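Local coordinates for protein sphingomyelinase C (Streptomyces griseocarneus, PDB 7CNE) that belongs to the DNase I-like endonuclease/exonuclease/phosphatase family, a group of enzymes built around two packed beta sheets, at residues P76-S81 and G100-L105. Residues are numbered along the deposited sequence; the frame is centred on the assembly and turned at random.
Sequences PVVGRS and GGVTVL
The flat carbonyl group of Val102 is held on three sides by Val77 and Val78: the N-H of Val78 comes in close to its plane, while the CG2 methyl of Val78 and CA of Val77 flank Val102 O obliquely from opposite sides of that plane. The contact lies in the DNase I-like fold, where a type II beta turn from Val77 to Arg80 docks antiparallel to the chain leading into strand 103-106. The central bond, Val78 N to Val102 O, is short at 2.7 Å and nearly straight, with 167° at the hydrogen. Val77 CA adds a CA-H...O contact of 3.2 Å to the same Val102 O.

Val78 and Val102 project in the same direction, flank against flank, Val78 CG2 resting 4.1 Å from Val102 CB. Around them, Ala133, Ile117 and Gln115 from the second sheet and Trp85 pack on Val78, which ties this corner to the sheet opposite. Where Val78 touches through CG2, Val77 uses CG1, anti to its backbone N (chi1 178°), and that methyl settles 3.6 Å from Gly101 CA. With no side chains on Gly79 and Gly100, the chain can run close beside the turn; Gly101 takes a positive phi, as does Gly79 at the third position of the turn, where type II geometry favours glycine.

Thr103 OG1 lies 3.6 Å from Pro76 O, but its hydrogen-bonding partner is Thr75 O, one residue earlier. Gln115 OE1, from strand 110-117, takes the Gly79 N-H, and Asn129 ND2, just before strand 131-139, binds Gly79 O. At Gly100, Val78 O takes a 2.8 Å hydrogen bond from Gly100 N, which sits tilted 27° from the Val78 carbonyl plane.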
ATOM      1  N   PRO A  76       1.594   3.824  13.173  1.00 17.62           N
ATOM      2  CA  PRO A  76       2.273   2.531  13.322  1.00 21.07           C
ATOM      3  C   PRO A  76       2.050   1.664  12.087  1.00 18.89           C
ATOM      4  O   PRO A  76       1.279   1.987  11.177  1.00 16.40           O
ATOM      5  CB  PRO A  76       1.620   1.912  14.568  1.00 21.18           C
ATOM      6  CG  PRO A  76       0.937   3.060  15.277  1.00 20.58           C
ATOM      7  CD  PRO A  76       0.529   4.008  14.176  1.00 18.34           C
ATOM      8  N   VAL A  77       2.756   0.538  12.050  1.00 17.91           N
ATOM      9  CA  VAL A  77       2.441  -0.489  11.068  1.00 19.27           C
ATOM     10  C   VAL A  77       1.154  -1.182  11.491  1.00 20.21           C
ATOM     11  O   VAL A  77       1.026  -1.621  12.640  1.00 19.74           O
ATOM     12  CB  VAL A  77       3.599  -1.490  10.932  1.00 20.37           C
ATOM     13  CG1 VAL A  77       3.234  -2.584   9.927  1.00 17.68           C
ATOM     14  CG2 VAL A  77       4.878  -0.774  10.507  1.00 18.78           C
ATOM     15  N   VAL A  78       0.186  -1.259  10.572  1.00 17.19           N
ATOM     16  CA  VAL A  78      -1.116  -1.839  10.886  1.00 16.97           C
ATOM     17  C   VAL A  78      -0.936  -3.261  11.398  1.00 19.36           C
ATOM     18  O   VAL A  78      -0.208  -4.065  10.801  1.00 17.94           O
ATOM     19  CB  VAL A  78      -2.022  -1.828   9.648  1.00 18.92           C
ATOM     20  CG1 VAL A  78      -3.198  -2.799   9.832  1.00 17.55           C
ATOM     21  CG2 VAL A  78      -2.518  -0.416   9.344  1.00 18.44           C
ATOM     22  N   GLY A  79      -1.590  -3.569  12.513  1.00 18.96           N
ATOM     23  CA  GLY A  79      -1.671  -4.926  13.004  1.00 20.70           C
ATOM     24  C   GLY A  79      -0.567  -5.362  13.944  1.00 23.70           C
ATOM     25  O   GLY A  79      -0.594  -6.513  14.387  1.00 23.56           O
ATOM     26  N   ARG A  80       0.413  -4.495  14.246  1.00 23.86           N
ATOM     27  CA  ARG A  80       1.434  -4.839  15.238  1.00 25.72           C
ATOM     28  C   ARG A  80       0.839  -4.940  16.638  1.00 26.74           C
ATOM     29  O   ARG A  80       1.067  -5.925  17.352  1.00 29.38           O
ATOM     30  CB  ARG A  80       2.559  -3.803  15.229  1.00 25.81           C
ATOM     31  CG  ARG A  80       3.816  -4.251  14.536  1.00 31.16           C
ATOM     32  CD  ARG A  80       4.971  -3.349  14.904  1.00 31.68           C
ATOM     33  NE  ARG A  80       5.824  -3.104  13.750  1.00 31.15           N
ATOM     34  CZ  ARG A  80       6.928  -2.365  13.775  1.00 30.85           C
ATOM     35  NH1 ARG A  80       7.331  -1.793  14.906  1.00 29.29           N
ATOM     36  NH2 ARG A  80       7.635  -2.206  12.666  1.00 29.97           N
ATOM     37  N   SER A  81       0.093  -3.921  17.056  1.00 23.16           N
ATOM     38  CA  SER A  81      -0.540  -3.917  18.369  1.00 27.60           C
ATOM     39  C   SER A  81      -1.617  -2.840  18.375  1.00 26.80           C
ATOM     40  O   SER A  81      -1.832  -2.147  17.376  1.00 22.26           O
ATOM     41  CB  SER A  81       0.488  -3.681  19.477  1.00 28.25           C
ATOM     42  OG  SER A  81       0.928  -2.337  19.465  1.00 30.31           O
ATOM     43  N   GLY A 100       0.052  -6.453   9.461  1.00 20.73           N
ATOM     44  CA  GLY A 100      -0.457  -6.197   8.120  1.00 19.75           C
ATOM     45  C   GLY A 100       0.487  -5.454   7.189  1.00 20.60           C
ATOM     46  O   GLY A 100       0.171  -5.307   6.005  1.00 18.27           O
ATOM     47  N   GLY A 101       1.623  -4.965   7.692  1.00 17.82           N
ATOM     48  CA  GLY A 101       2.636  -4.374   6.830  1.00 18.59           C
ATOM     49  C   GLY A 101       2.332  -3.002   6.263  1.00 16.78           C
ATOM     50  O   GLY A 101       3.127  -2.496   5.459  1.00 15.46           O
ATOM     51  N   VAL A 102       1.231  -2.366   6.656  1.00 16.45           N
ATOM     52  CA  VAL A 102       0.833  -1.071   6.107  1.00 14.52           C
ATOM     53  C   VAL A 102       1.174   0.036   7.098  1.00 15.84           C
ATOM     54  O   VAL A 102       0.833  -0.055   8.286  1.00 16.29           O
ATOM     55  CB  VAL A 102      -0.667  -1.054   5.761  1.00 16.77           C
ATOM     56  CG1 VAL A 102      -1.115   0.346   5.388  1.00 15.94           C
ATOM     57  CG2 VAL A 102      -0.945  -2.024   4.615  1.00 15.28           C
ATOM     58  N   THR A 103       1.811   1.104   6.605  1.00 14.52           N
ATOM     59  CA  THR A 103       1.965   2.322   7.389  1.00 16.08           C
ATOM     60  C   THR A 103       1.772   3.540   6.483  1.00 15.97           C
ATOM     61  O   THR A 103       2.034   3.486   5.278  1.00 17.10           O
ATOM     62  CB  THR A 103       3.347   2.364   8.092  1.00 17.31           C
ATOM     63  OG1 THR A 103       3.466   3.568   8.859  1.00 18.19           O
ATOM     64  CG2 THR A 103       4.464   2.310   7.070  1.00 15.20           C
ATOM     65  N   VAL A 104       1.281   4.630   7.068  1.00 14.87           N
ATOM     66  CA  VAL A 104       1.015   5.873   6.348  1.00 15.46           C
ATOM     67  C   VAL A 104       1.893   6.964   6.939  1.00 16.08           C
ATOM     68  O   VAL A 104       1.883   7.173   8.158  1.00 15.35           O
ATOM     69  CB  VAL A 104      -0.468   6.296   6.430  1.00 13.19           C
ATOM     70  CG1 VAL A 104      -0.682   7.624   5.698  1.00 17.10           C
ATOM     71  CG2 VAL A 104      -1.383   5.203   5.872  1.00 15.25           C
ATOM     72  N   LEU A 105       2.621   7.670   6.068  1.00 15.02           N
ATOM     73  CA  LEU A 105       3.516   8.762   6.434  1.00 15.98           C
ATOM     74  C   LEU A 105       3.027  10.043   5.771  1.00 17.12           C
ATOM     75  O   LEU A 105       2.569  10.025   4.618  1.00 16.82           O
ATOM     76  CB  LEU A 105       4.971   8.479   5.991  1.00 16.24           C
ATOM     77  CG  LEU A 105       5.435   7.013   5.989  1.00 17.47           C
ATOM     78  CD1 LEU A 105       6.853   6.840   5.383  1.00 15.88           C
ATOM     79  CD2 LEU A 105       5.379   6.421   7.389  1.00 17.27           C
TER